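Major capsid protein (PDB 5J7O) forms the capsid shell of Faustovirus, a large double-stranded DNA virus, as a double jelly-roll protein that assembles into trimers. Local coordinates at residues A206-K211 against H469-V474; R422-R427 against L436-K441; G450-N455 against D608-A613; P518-T523 against Q562-L567. All coordinates share one frame; numbering follows the deposited sequence.

Interaction 1. Residues A206-K211 against H469-V474; sequences AIMYNK and HHLTSV
Lys-211 reaches from helix 203-212 to the carbonyl of His-469, its NZ 2.7 Å from His-469 O in a hydrogen bond that arrives above the carbonyl plane, 38° out of it. The lysine chain runs extended from CG and bends only at its last torsion (chi4 -66°), which turns the ammonium group to the carbonyl while CE lies 4.0 Å from Leu-471 CG. Beside this polar grip, Ile-207 sets CD1 3.7 Å from the same His-469 O and packs CG2 against His-469 CB. Met-208 bends at chi2, bringing CE to within 3.8 Å of Leu-471 CD1, so the leucine meets the helix through the methionine methyl and Lys-211 CE. A water links the two segments, accepting from Lys-211 NZ, lying 2.7 Å from His-469 ND1, and taking a weak bond from Asn-210 ND2. Farther out, Asp-563 forms a salt bridge with Lys-211 and accepts from the backbone N of Leu-471, while Glu-179 bonds His-469 NE2 and Tyr-180 meets that ring edge-to-face. The helix directly follows strand 196-202 in the first half of the chain, and 469-474 leads into strand 473-490 in the second, so the contact joins the two halves. A buried lysine is thus shared by a carboxylate, a carbonyl and a water, an environment that probably favours its charged form.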
loop_
_atom_site.group_PDB
_atom_site.type_symbol
_atom_site.label_atom_id
_atom_site.label_comp_id
_atom_site.label_asym_id
_atom_site.label_seq_id
_atom_site.Cartn_x
_atom_site.Cartn_y
_atom_site.Cartn_z
ATOM N N ALA B 206 -16.864 -4.860 -15.584
ATOM C CA ALA B 206 -15.736 -5.503 -14.919
ATOM C C ALA B 206 -14.734 -4.477 -14.405
ATOM O O ALA B 206 -14.176 -4.639 -13.313
ATOM C CB ALA B 206 -15.058 -6.489 -15.869
ATOM N N ILE B 207 -14.490 -3.411 -15.172
ATOM C CA ILE B 207 -13.550 -2.400 -14.700
ATOM C C ILE B 207 -14.186 -1.525 -13.626
ATOM O O ILE B 207 -13.479 -0.983 -12.771
ATOM C CB ILE B 207 -13.009 -1.553 -15.867
ATOM C CG1 ILE B 207 -14.112 -0.698 -16.491
ATOM C CG2 ILE B 207 -12.371 -2.446 -16.910
ATOM C CD1 ILE B 207 -13.606 0.294 -17.516
ATOM N N MET B 208 -15.513 -1.371 -13.640
ATOM C CA MET B 208 -16.175 -0.684 -12.535
ATOM C C MET B 208 -16.023 -1.469 -11.240
ATOM O O MET B 208 -15.788 -0.886 -10.174
ATOM C CB MET B 208 -17.653 -0.461 -12.857
ATOM C CG MET B 208 -17.909 0.534 -13.976
ATOM S SD MET B 208 -17.212 2.162 -13.645
ATOM C CE MET B 208 -17.889 3.101 -15.012
ATOM N N TYR B 209 -16.149 -2.796 -11.315
ATOM C CA TYR B 209 -15.909 -3.635 -10.146
ATOM C C TYR B 209 -14.450 -3.568 -9.717
ATOM O O TYR B 209 -14.150 -3.523 -8.517
ATOM C CB TYR B 209 -16.315 -5.079 -10.448
ATOM C CG TYR B 209 -16.212 -6.019 -9.268
ATOM C CD1 TYR B 209 -14.999 -6.602 -8.919
ATOM C CD2 TYR B 209 -17.331 -6.336 -8.510
ATOM C CE1 TYR B 209 -14.901 -7.461 -7.845
ATOM C CE2 TYR B 209 -17.244 -7.199 -7.433
ATOM C CZ TYR B 209 -16.026 -7.758 -7.106
ATOM O OH TYR B 209 -15.932 -8.616 -6.036
ATOM N N ASN B 210 -13.528 -3.570 -10.683
ATOM C CA ASN B 210 -12.108 -3.465 -10.362
ATOM C C ASN B 210 -11.804 -2.185 -9.594
ATOM O O ASN B 210 -10.899 -2.165 -8.752
ATOM C CB ASN B 210 -11.286 -3.530 -11.652
ATOM C CG ASN B 210 -9.798 -3.360 -11.412
ATOM O OD1 ASN B 210 -9.142 -4.238 -10.850
ATOM N ND2 ASN B 210 -9.254 -2.234 -11.856
ATOM N N LYS B 211 -12.561 -1.117 -9.852
ATOM C CA LYS B 211 -12.282 0.165 -9.218
ATOM C C LYS B 211 -12.963 0.308 -7.861
ATOM O O LYS B 211 -12.425 0.982 -6.976
ATOM C CB LYS B 211 -12.719 1.311 -10.135
ATOM C CG LYS B 211 -12.006 1.371 -11.486
ATOM C CD LYS B 211 -12.685 2.365 -12.421
ATOM C CE LYS B 211 -12.281 2.150 -13.874
ATOM N NZ LYS B 211 -10.839 2.437 -14.121
ATOM N N HIS B 469 -8.917 1.046 -19.620
ATOM C CA HIS B 469 -9.789 1.001 -18.454
ATOM C C HIS B 469 -9.848 2.324 -17.697
ATOM O O HIS B 469 -10.667 2.460 -16.783
ATOM C CB HIS B 469 -9.351 -0.122 -17.503
ATOM C CG HIS B 469 -7.972 0.054 -16.948
ATOM N ND1 HIS B 469 -7.716 0.783 -15.807
ATOM C CD2 HIS B 469 -6.774 -0.410 -17.375
ATOM C CE1 HIS B 469 -6.419 0.762 -15.555
ATOM N NE2 HIS B 469 -5.825 0.046 -16.491
ATOM N N HIS B 470 -9.019 3.298 -18.060
ATOM C CA HIS B 470 -9.074 4.599 -17.411
ATOM C C HIS B 470 -10.280 5.393 -17.899
ATOM O O HIS B 470 -10.621 5.372 -19.084
ATOM C CB HIS B 470 -7.791 5.380 -17.678
ATOM C CG HIS B 470 -6.614 4.898 -16.889
ATOM N ND1 HIS B 470 -6.266 5.440 -15.670
ATOM C CD2 HIS B 470 -5.701 3.931 -17.146
ATOM C CE1 HIS B 470 -5.189 4.828 -15.209
ATOM N NE2 HIS B 470 -4.827 3.908 -16.086
ATOM N N LEU B 471 -10.921 6.104 -16.974
ATOM C CA LEU B 471 -12.099 6.905 -17.280
ATOM C C LEU B 471 -11.777 8.384 -17.461
ATOM O O LEU B 471 -12.700 9.202 -17.539
ATOM C CB LEU B 471 -13.156 6.726 -16.187
ATOM C CG LEU B 471 -13.646 5.293 -15.972
ATOM C CD1 LEU B 471 -14.725 5.241 -14.900
ATOM C CD2 LEU B 471 -14.153 4.695 -17.279
ATOM N N THR B 472 -10.501 8.746 -17.525
ATOM C CA THR B 472 -10.068 10.114 -17.773
ATOM C C THR B 472 -9.186 10.156 -19.015
ATOM O O THR B 472 -8.905 9.135 -19.647
ATOM C CB THR B 472 -9.306 10.689 -16.575
ATOM O OG1 THR B 472 -8.107 9.934 -16.358
ATOM C CG2 THR B 472 -10.156 10.648 -15.326
ATOM N N SER B 473 -8.749 11.363 -19.358
ATOM C CA SER B 473 -7.757 11.565 -20.403
ATOM C C SER B 473 -6.375 11.549 -19.764
ATOM O O SER B 473 -6.106 12.326 -18.841
ATOM C CB SER B 473 -8.000 12.881 -21.137
ATOM O OG SER B 473 -7.072 13.053 -22.194
ATOM N N VAL B 474 -5.508 10.665 -20.246
ATOM C CA VAL B 474 -4.189 10.454 -19.664
ATOM C C VAL B 474 -3.136 10.965 -20.636
ATOM O O VAL B 474 -3.120 10.573 -21.810
ATOM C CB VAL B 474 -3.951 8.972 -19.329
ATOM C CG1 VAL B 474 -2.693 8.817 -18.487
ATOM C CG2 VAL B 474 -5.158 8.388 -18.612
HETATM O O HOH W 1 -9.665 0.280 -13.989
#

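Interaction 2. Residues R422-R427 against L436-K441; sequences REQVQR and LQSQLK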
loop_
_atom_site.group_PDB
_atom_site.type_symbol
_atom_site.label_atom_id
_atom_site.label_comp_id
_atom_site.label_asym_id
_atom_site.label_seq_id
_atom_site.Cartn_x
_atom_site.Cartn_y
_atom_site.Cartn_z
ATOM N N ARG B 422 -27.237 -3.147 -15.816
ATOM C CA ARG B 422 -27.978 -2.423 -16.843
ATOM C C ARG B 422 -27.101 -1.275 -17.323
ATOM O O ARG B 422 -26.944 -0.272 -16.620
ATOM C CB ARG B 422 -29.320 -1.925 -16.314
ATOM C CG ARG B 422 -30.469 -2.870 -16.611
ATOM C CD ARG B 422 -30.718 -2.929 -18.109
ATOM N NE ARG B 422 -31.715 -3.924 -18.494
ATOM C CZ ARG B 422 -32.363 -3.911 -19.653
ATOM N NH1 ARG B 422 -32.130 -2.945 -20.532
ATOM N NH2 ARG B 422 -33.252 -4.854 -19.934
ATOM N N GLU B 423 -26.546 -1.422 -18.524
ATOM C CA GLU B 423 -25.485 -0.563 -19.027
ATOM C C GLU B 423 -25.957 0.239 -20.232
ATOM O O GLU B 423 -26.734 -0.253 -21.055
ATOM C CB GLU B 423 -24.257 -1.406 -19.401
ATOM C CG GLU B 423 -23.326 -0.784 -20.431
ATOM C CD GLU B 423 -22.174 -1.699 -20.800
ATOM O OE1 GLU B 423 -21.730 -2.476 -19.928
ATOM O OE2 GLU B 423 -21.719 -1.647 -21.962
ATOM N N GLN B 424 -25.490 1.487 -20.319
ATOM C CA GLN B 424 -25.688 2.333 -21.487
ATOM C C GLN B 424 -24.425 3.143 -21.735
ATOM O O GLN B 424 -23.842 3.701 -20.801
ATOM C CB GLN B 424 -26.882 3.279 -21.318
ATOM C CG GLN B 424 -26.863 4.471 -22.268
ATOM C CD GLN B 424 -28.104 5.333 -22.163
ATOM O OE1 GLN B 424 -29.228 4.838 -22.253
ATOM N NE2 GLN B 424 -27.908 6.634 -21.974
ATOM N N VAL B 425 -24.008 3.204 -22.997
ATOM C CA VAL B 425 -22.837 3.967 -23.412
ATOM C C VAL B 425 -23.277 4.959 -24.479
ATOM O O VAL B 425 -23.708 4.557 -25.568
ATOM C CB VAL B 425 -21.717 3.058 -23.937
ATOM C CG1 VAL B 425 -20.509 3.887 -24.328
ATOM C CG2 VAL B 425 -21.344 2.027 -22.888
ATOM N N GLN B 426 -23.166 6.246 -24.168
ATOM C CA GLN B 426 -23.544 7.324 -25.073
ATOM C C GLN B 426 -22.289 8.081 -25.484
ATOM O O GLN B 426 -21.618 8.681 -24.638
ATOM C CB GLN B 426 -24.543 8.270 -24.405
ATOM C CG GLN B 426 -24.910 9.486 -25.244
ATOM C CD GLN B 426 -25.933 9.168 -26.315
ATOM O OE1 GLN B 426 -27.094 8.887 -26.015
ATOM N NE2 GLN B 426 -25.509 9.210 -27.572
ATOM N N ARG B 427 -21.970 8.049 -26.775
ATOM C CA ARG B 427 -20.847 8.822 -27.279
ATOM C C ARG B 427 -21.217 10.296 -27.345
ATOM O O ARG B 427 -22.304 10.659 -27.803
ATOM C CB ARG B 427 -20.411 8.336 -28.660
ATOM C CG ARG B 427 -19.384 9.256 -29.294
ATOM C CD ARG B 427 -18.339 8.494 -30.066
ATOM N NE ARG B 427 -17.639 7.510 -29.251
ATOM C CZ ARG B 427 -16.580 6.823 -29.670
ATOM N NH1 ARG B 427 -16.099 7.026 -30.889
ATOM N NH2 ARG B 427 -16.000 5.940 -28.869
ATOM N N LEU B 436 -30.646 10.875 -21.408
ATOM C CA LEU B 436 -31.679 9.955 -20.951
ATOM C C LEU B 436 -31.113 8.544 -20.854
ATOM O O LEU B 436 -30.426 8.072 -21.765
ATOM C CB LEU B 436 -32.876 9.978 -21.901
ATOM C CG LEU B 436 -33.982 8.962 -21.599
ATOM C CD1 LEU B 436 -34.724 9.322 -20.319
ATOM C CD2 LEU B 436 -34.947 8.838 -22.768
ATOM N N GLN B 437 -31.402 7.873 -19.743
ATOM C CA GLN B 437 -30.893 6.529 -19.475
ATOM C C GLN B 437 -31.991 5.534 -19.835
ATOM O O GLN B 437 -32.812 5.153 -19.000
ATOM C CB GLN B 437 -30.456 6.403 -18.021
ATOM C CG GLN B 437 -29.425 7.442 -17.604
ATOM C CD GLN B 437 -28.104 7.263 -18.321
ATOM O OE1 GLN B 437 -27.588 6.151 -18.417
ATOM N NE2 GLN B 437 -27.555 8.355 -18.839
ATOM N N SER B 438 -32.000 5.108 -21.101
ATOM C CA SER B 438 -33.050 4.223 -21.592
ATOM C C SER B 438 -32.910 2.799 -21.074
ATOM O O SER B 438 -33.896 2.053 -21.080
ATOM C CB SER B 438 -33.058 4.215 -23.122
ATOM O OG SER B 438 -33.285 5.514 -23.641
ATOM N N GLN B 439 -31.717 2.404 -20.628
ATOM C CA GLN B 439 -31.514 1.038 -20.160
ATOM C C GLN B 439 -32.235 0.758 -18.848
ATOM O O GLN B 439 -32.451 -0.410 -18.513
ATOM C CB GLN B 439 -30.016 0.755 -20.002
ATOM C CG GLN B 439 -29.372 1.360 -18.755
ATOM C CD GLN B 439 -29.196 2.868 -18.833
ATOM O OE1 GLN B 439 -29.678 3.518 -19.760
ATOM N NE2 GLN B 439 -28.494 3.430 -17.856
ATOM N N LEU B 440 -32.627 1.794 -18.113
ATOM C CA LEU B 440 -33.178 1.616 -16.775
ATOM C C LEU B 440 -34.664 1.286 -16.851
ATOM O O LEU B 440 -35.461 2.086 -17.354
ATOM C CB LEU B 440 -32.942 2.874 -15.943
ATOM C CG LEU B 440 -31.464 3.257 -15.835
ATOM C CD1 LEU B 440 -31.255 4.398 -14.853
ATOM C CD2 LEU B 440 -30.650 2.042 -15.437
ATOM N N LYS B 441 -35.034 0.106 -16.347
ATOM C CA LYS B 441 -36.422 -0.327 -16.294
ATOM C C LYS B 441 -36.901 -0.705 -14.900
ATOM O O LYS B 441 -38.117 -0.763 -14.684
ATOM C CB LYS B 441 -36.652 -1.537 -17.216
ATOM C CG LYS B 441 -36.883 -1.200 -18.680
ATOM C CD LYS B 441 -35.578 -0.966 -19.420
ATOM C CE LYS B 441 -35.816 -0.837 -20.915
ATOM N NZ LYS B 441 -34.540 -0.710 -21.670
#
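Two hydrogen bonds made by the amide of Gln-424 hold the loop 436-441. Its NE2 donates to Leu-436 O at 2.9 Å, nearly straight at 167° and with the acceptor in the amide plane, while its OE1 accepts from Ser-438 N at 3.0 Å on a more bent path. An extended chain, with CG anti to the backbone N (chi1 161°), carries the amide out from the strand to both backbone groups. Within the loop, Gln-439 NE2 donates to a lone pair of Gln-437 OE1, which also bonds Ser-611; this holds the Gln-439 amide, whose plane stands 59° from that of Gln-424. Residues 437-440 form a type I beta turn in the connection from strand 432-436 to strand 444-453, which belong to different sheets of the C-terminal jelly roll; strand 415-428 is an outermost strand of the second sheet within this chain. Van der Waals contact comes from Gln-439, whose amide carbon CD rests 3.4 Å from Gln-424 CB; Arg-422 lays its CD 3.1 Å from Gln-439 O. Among the charged groups, Lys-441 CD sits over one guanidinium face of Arg-422, toward its rim. The like-charged Lys-441 NZ and Arg-422 NH1 are 3.5 Å apart, without a hydrogen bond. Lys-441 NZ donates instead to Ser-438 O at 2.9 Å.

Interaction 3. Residues G450-N455 against D608-A613; sequences GLRPAN and DLISIA
Gly-450 to Arg-452 pair with Asp-608 to Ile-610 as antiparallel neighbours at the middle of a four-stranded sheet of the C-terminal jelly roll. Gly-450 with Ile-610 and Arg-452 with Asp-608 are hydrogen-bonded pairs, and Leu-451 with Leu-609 between them is a non-hydrogen-bonded pair whose CA atoms are 4.3 Å apart. Four backbone bonds join the strands; Ile-610 N to Gly-450 O is 2.7 Å, and Asp-608 N to Arg-452 O is 2.8 Å with an angle of 167° at the hydrogen. CA-H...O contacts fill the interval between them: Leu-609 CA to Gly-450 O at 3.3 Å and Leu-451 CA to Asp-608 O at 3.4 Å.

On the face that carries the two leucines, both place CG anti to the backbone N, and a methyl of each turns to the other strand: Leu-451 CD1 meets Leu-609 CD1 at 3.7 Å and leans over the Leu-609 backbone. The other face bears Arg-452, Asp-608 and Ile-610. Here Ile-610 CD1 reaches diagonally to Arg-452 CB at 4.0 Å and lies over one guanidinium face, toward its rim. Asp-608 directs its carboxylate elsewhere, into a salt bridge with Arg-427.

Beyond the pair, strand 415-428 bonds to the far edge of strand 607-620 through Gln-424 and Gln-426, and strand 567-570 flanks strand 444-453. Helix 203-212 lies against the face bearing Arg-452 and Ile-610, with Leu-204 touching both.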
loop_
_atom_site.group_PDB
_atom_site.type_symbol
_atom_site.label_atom_id
_atom_site.label_comp_id
_atom_site.label_asym_id
_atom_site.label_seq_id
_atom_site.Cartn_x
_atom_site.Cartn_y
_atom_site.Cartn_z
ATOM N N GLY B 450 -18.993 7.231 -15.803
ATOM C CA GLY B 450 -17.722 7.676 -16.338
ATOM C C GLY B 450 -17.903 8.270 -17.716
ATOM O O GLY B 450 -18.875 7.974 -18.420
ATOM N N LEU B 451 -16.950 9.124 -18.089
ATOM C CA LEU B 451 -16.906 9.753 -19.411
ATOM C C LEU B 451 -15.529 9.441 -19.991
ATOM O O LEU B 451 -14.579 10.207 -19.814
ATOM C CB LEU B 451 -17.170 11.256 -19.323
ATOM C CG LEU B 451 -17.336 12.022 -20.639
ATOM C CD1 LEU B 451 -18.482 11.453 -21.460
ATOM C CD2 LEU B 451 -17.552 13.504 -20.376
ATOM N N ARG B 452 -15.428 8.308 -20.683
ATOM C CA ARG B 452 -14.142 7.786 -21.121
ATOM C C ARG B 452 -13.795 8.328 -22.502
ATOM O O ARG B 452 -14.594 8.165 -23.435
ATOM C CB ARG B 452 -14.170 6.268 -21.153
ATOM C CG ARG B 452 -12.961 5.638 -21.818
ATOM C CD ARG B 452 -13.366 4.419 -22.626
ATOM N NE ARG B 452 -13.148 3.168 -21.910
ATOM C CZ ARG B 452 -13.591 1.987 -22.329
ATOM N NH1 ARG B 452 -14.288 1.902 -23.454
ATOM N NH2 ARG B 452 -13.342 0.895 -21.622
ATOM N N PRO B 453 -12.637 8.963 -22.680
ATOM C CA PRO B 453 -12.258 9.443 -24.015
ATOM C C PRO B 453 -12.140 8.289 -24.998
ATOM O O PRO B 453 -11.605 7.225 -24.675
ATOM C CB PRO B 453 -10.903 10.123 -23.778
ATOM C CG PRO B 453 -10.862 10.411 -22.311
ATOM C CD PRO B 453 -11.629 9.302 -21.662
ATOM N N ALA B 454 -12.650 8.513 -26.213
ATOM C CA ALA B 454 -12.637 7.465 -27.229
ATOM C C ALA B 454 -11.221 7.020 -27.567
ATOM O O ALA B 454 -11.009 5.862 -27.947
ATOM C CB ALA B 454 -13.356 7.947 -28.489
ATOM N N ASN B 455 -10.241 7.916 -27.428
ATOM C CA ASN B 455 -8.865 7.580 -27.777
ATOM C C ASN B 455 -8.256 6.553 -26.831
ATOM O O ASN B 455 -7.253 5.924 -27.185
ATOM C CB ASN B 455 -8.007 8.846 -27.799
ATOM C CG ASN B 455 -6.611 8.594 -28.332
ATOM O OD1 ASN B 455 -5.640 8.563 -27.576
ATOM N ND2 ASN B 455 -6.505 8.399 -29.642
ATOM N N ASP B 608 -17.189 8.728 -24.349
ATOM C CA ASP B 608 -18.328 7.842 -24.158
ATOM C C ASP B 608 -18.811 7.963 -22.718
ATOM O O ASP B 608 -18.065 7.653 -21.784
ATOM C CB ASP B 608 -17.954 6.393 -24.475
ATOM C CG ASP B 608 -17.567 6.195 -25.927
ATOM O OD1 ASP B 608 -18.152 6.870 -26.798
ATOM O OD2 ASP B 608 -16.677 5.360 -26.197
ATOM N N LEU B 609 -20.051 8.413 -22.542
ATOM C CA LEU B 609 -20.649 8.490 -21.210
ATOM C C LEU B 609 -21.143 7.100 -20.836
ATOM O O LEU B 609 -22.179 6.641 -21.321
ATOM C CB LEU B 609 -21.779 9.510 -21.171
ATOM C CG LEU B 609 -22.237 9.836 -19.746
ATOM C CD1 LEU B 609 -21.163 10.626 -19.009
ATOM C CD2 LEU B 609 -23.561 10.580 -19.741
ATOM N N ILE B 610 -20.397 6.426 -19.967
ATOM C CA ILE B 610 -20.682 5.053 -19.573
ATOM C C ILE B 610 -21.488 5.081 -18.283
ATOM O O ILE B 610 -21.045 5.645 -17.274
ATOM C CB ILE B 610 -19.388 4.244 -19.402
ATOM C CG1 ILE B 610 -18.561 4.300 -20.689
ATOM C CG2 ILE B 610 -19.703 2.808 -19.020
ATOM C CD1 ILE B 610 -17.179 3.710 -20.553
ATOM N N SER B 611 -22.674 4.473 -18.312
ATOM C CA SER B 611 -23.567 4.417 -17.158
ATOM C C SER B 611 -24.015 2.974 -16.968
ATOM O O SER B 611 -24.726 2.424 -17.815
ATOM C CB SER B 611 -24.768 5.342 -17.344
ATOM O OG SER B 611 -25.776 5.070 -16.385
ATOM N N ILE B 612 -23.602 2.368 -15.858
ATOM C CA ILE B 612 -23.896 0.972 -15.555
ATOM C C ILE B 612 -24.592 0.934 -14.204
ATOM O O ILE B 612 -23.954 1.138 -13.162
ATOM C CB ILE B 612 -22.629 0.108 -15.544
ATOM C CG1 ILE B 612 -21.931 0.181 -16.902
ATOM C CG2 ILE B 612 -22.968 -1.331 -15.186
ATOM C CD1 ILE B 612 -20.605 -0.522 -16.935
ATOM N N ALA B 613 -25.892 0.669 -14.214
ATOM C CA ALA B 613 -26.683 0.636 -12.995
ATOM C C ALA B 613 -26.854 -0.793 -12.499
ATOM O O ALA B 613 -26.897 -1.745 -13.283
ATOM C CB ALA B 613 -28.056 1.266 -13.217
#

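Interaction 4. Residues P518-T523 against Q562-L567; sequences PVETET and QDKGAL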
loop_
_atom_site.group_PDB
_atom_site.type_symbol
_atom_site.label_atom_id
_atom_site.label_comp_id
_atom_site.label_asym_id
_atom_site.label_seq_id
_atom_site.Cartn_x
_atom_site.Cartn_y
_atom_site.Cartn_z
ATOM N N PRO B 518 1.650 8.717 -15.573
ATOM C CA PRO B 518 0.314 8.872 -16.165
ATOM C C PRO B 518 -0.462 9.974 -15.460
ATOM O O PRO B 518 -0.901 9.814 -14.317
ATOM C CB PRO B 518 -0.321 7.490 -15.951
ATOM C CG PRO B 518 0.362 6.952 -14.741
ATOM C CD PRO B 518 1.769 7.485 -14.773
ATOM N N VAL B 519 -0.628 11.103 -16.143
ATOM C CA VAL B 519 -1.308 12.270 -15.591
ATOM C C VAL B 519 -2.753 12.252 -16.064
ATOM O O VAL B 519 -3.021 12.247 -17.272
ATOM C CB VAL B 519 -0.607 13.574 -16.003
ATOM C CG1 VAL B 519 -1.339 14.773 -15.420
ATOM C CG2 VAL B 519 0.844 13.558 -15.550
ATOM N N GLU B 520 -3.686 12.253 -15.115
ATOM C CA GLU B 520 -5.106 12.145 -15.419
ATOM C C GLU B 520 -5.739 13.529 -15.505
ATOM O O GLU B 520 -5.580 14.350 -14.596
ATOM C CB GLU B 520 -5.817 11.311 -14.353
ATOM C CG GLU B 520 -5.338 9.873 -14.265
ATOM C CD GLU B 520 -5.864 9.160 -13.036
ATOM O OE1 GLU B 520 -5.120 9.065 -12.037
ATOM O OE2 GLU B 520 -7.027 8.704 -13.064
ATOM N N THR B 521 -6.457 13.779 -16.597
ATOM C CA THR B 521 -7.241 14.996 -16.781
ATOM C C THR B 521 -8.713 14.607 -16.723
ATOM O O THR B 521 -9.207 13.903 -17.610
ATOM C CB THR B 521 -6.904 15.682 -18.104
ATOM O OG1 THR B 521 -5.505 15.990 -18.145
ATOM C CG2 THR B 521 -7.705 16.968 -18.257
ATOM N N GLU B 522 -9.406 15.059 -15.679
ATOM C CA GLU B 522 -10.800 14.681 -15.481
ATOM C C GLU B 522 -11.657 15.137 -16.655
ATOM O O GLU B 522 -11.488 16.240 -17.182
ATOM C CB GLU B 522 -11.334 15.277 -14.177
ATOM C CG GLU B 522 -10.698 14.702 -12.919
ATOM C CD GLU B 522 -11.205 15.361 -11.648
ATOM O OE1 GLU B 522 -12.377 15.797 -11.624
ATOM O OE2 GLU B 522 -10.429 15.447 -10.672
ATOM N N THR B 523 -12.581 14.269 -17.068
ATOM C CA THR B 523 -13.504 14.573 -18.154
ATOM C C THR B 523 -14.871 15.033 -17.666
ATOM O O THR B 523 -15.641 15.577 -18.465
ATOM C CB THR B 523 -13.680 13.350 -19.065
ATOM O OG1 THR B 523 -14.088 12.219 -18.285
ATOM C CG2 THR B 523 -12.375 13.026 -19.783
ATOM N N GLN B 562 -9.332 4.702 -7.190
ATOM C CA GLN B 562 -8.122 5.423 -7.567
ATOM C C GLN B 562 -8.333 6.202 -8.859
ATOM O O GLN B 562 -7.827 7.323 -9.005
ATOM C CB GLN B 562 -6.956 4.444 -7.714
ATOM C CG GLN B 562 -5.583 5.076 -7.556
ATOM C CD GLN B 562 -5.250 5.385 -6.110
ATOM O OE1 GLN B 562 -5.915 4.906 -5.190
ATOM N NE2 GLN B 562 -4.215 6.190 -5.900
ATOM N N ASP B 563 -9.078 5.625 -9.802
ATOM C CA ASP B 563 -9.377 6.287 -11.065
ATOM C C ASP B 563 -10.112 7.597 -10.810
ATOM O O ASP B 563 -11.177 7.611 -10.185
ATOM C CB ASP B 563 -10.217 5.360 -11.947
ATOM C CG ASP B 563 -10.310 5.834 -13.390
ATOM O OD1 ASP B 563 -10.172 7.049 -13.645
ATOM O OD2 ASP B 563 -10.528 4.982 -14.278
ATOM N N LYS B 564 -9.540 8.699 -11.300
ATOM C CA LYS B 564 -10.110 10.020 -11.057
ATOM C C LYS B 564 -11.416 10.259 -11.801
ATOM O O LYS B 564 -12.113 11.232 -11.493
ATOM C CB LYS B 564 -9.103 11.107 -11.432
ATOM C CG LYS B 564 -8.235 11.576 -10.275
ATOM C CD LYS B 564 -7.487 12.848 -10.636
ATOM C CE LYS B 564 -6.872 13.498 -9.409
ATOM N NZ LYS B 564 -6.263 14.818 -9.734
ATOM N N GLY B 565 -11.765 9.413 -12.766
ATOM C CA GLY B 565 -12.997 9.553 -13.513
ATOM C C GLY B 565 -14.093 8.587 -13.129
ATOM O O GLY B 565 -15.096 8.497 -13.848
ATOM N N ALA B 566 -13.943 7.862 -12.025
ATOM C CA ALA B 566 -14.930 6.881 -11.593
ATOM C C ALA B 566 -15.882 7.531 -10.596
ATOM O O ALA B 566 -15.464 7.949 -9.512
ATOM C CB ALA B 566 -14.244 5.664 -10.975
ATOM N N LEU B 567 -17.159 7.605 -10.960
ATOM C CA LEU B 567 -18.174 8.228 -10.125
ATOM C C LEU B 567 -19.219 7.198 -9.717
ATOM O O LEU B 567 -19.531 6.270 -10.471
ATOM C CB LEU B 567 -18.844 9.409 -10.841
ATOM C CG LEU B 567 -18.085 10.741 -10.819
ATOM C CD1 LEU B 567 -16.838 10.705 -11.694
ATOM C CD2 LEU B 567 -18.995 11.881 -11.236
HETATM O O HOH W 2 -7.969 7.548 -15.273
HETATM O O HOH W 3 -15.157 10.053 -16.142
#
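Glu-520 holds a type I beta turn, Asp-563 to Ala-566, against the end of strand 503-521. The direct hydrogen bond runs from Lys-564 N to Glu-520 OE2 at 3.1 Å, almost straight at 172°, meeting the oxygen on its syn side but out of the carboxylate plane. Within the turn, Asp-563 OD1 accepts from Gly-565 N at 3.0 Å, from above the carboxylate plane, which makes an Asx turn; its other oxygen is engaged by Lys-211.

Among the charged groups, Glu-520 OE2 and Asp-563 OD1 lie 3.6 Å apart, and one water donates to both, which would ease their repulsion. The extended Lys-564 chain crosses Glu-522 at about a right angle; its NZ remains 4.3 Å from Glu-522 OE2, beyond a salt bridge, and that carboxylate pairs with Arg-546 instead. Arg-546 also donates to Lys-564 O.

At the trimer interface, Gln-562 bonds through OE1 to Thr-220 and through its carbonyl to Arg-224, both of a neighbouring subunit, so the turn lies beside an intersubunit contact. A second water bridges the segments farther along, donating to Gly-565 O at 2.8 Å and to Thr-523 OG1 at 3.2 Å.

The contacts form a connected series centred on the second half of the chain, with helix 203-212 of the first half joining at interaction 1. Interactions 1 and 4, with centres about 8 Å apart, share the salt bridge of Lys-211 NZ to Asp-563 OD2 at 2.6 Å and the neighbouring strands 473-490 and 503-521. Interaction 3 touches both: Pro-453 packs on Thr-472 and Ser-473, and Leu-451 O lies 2.6 Å from Thr-523 OG1, a probable hydrogen bond. Interaction 2 joins interaction 3 within one sheet, where Arg-427 NE meets Asp-608 OD1 at 2.6 Å. It touches neither interaction 1 nor interaction 4, whose nearest atoms are about 7 and 10 Å away.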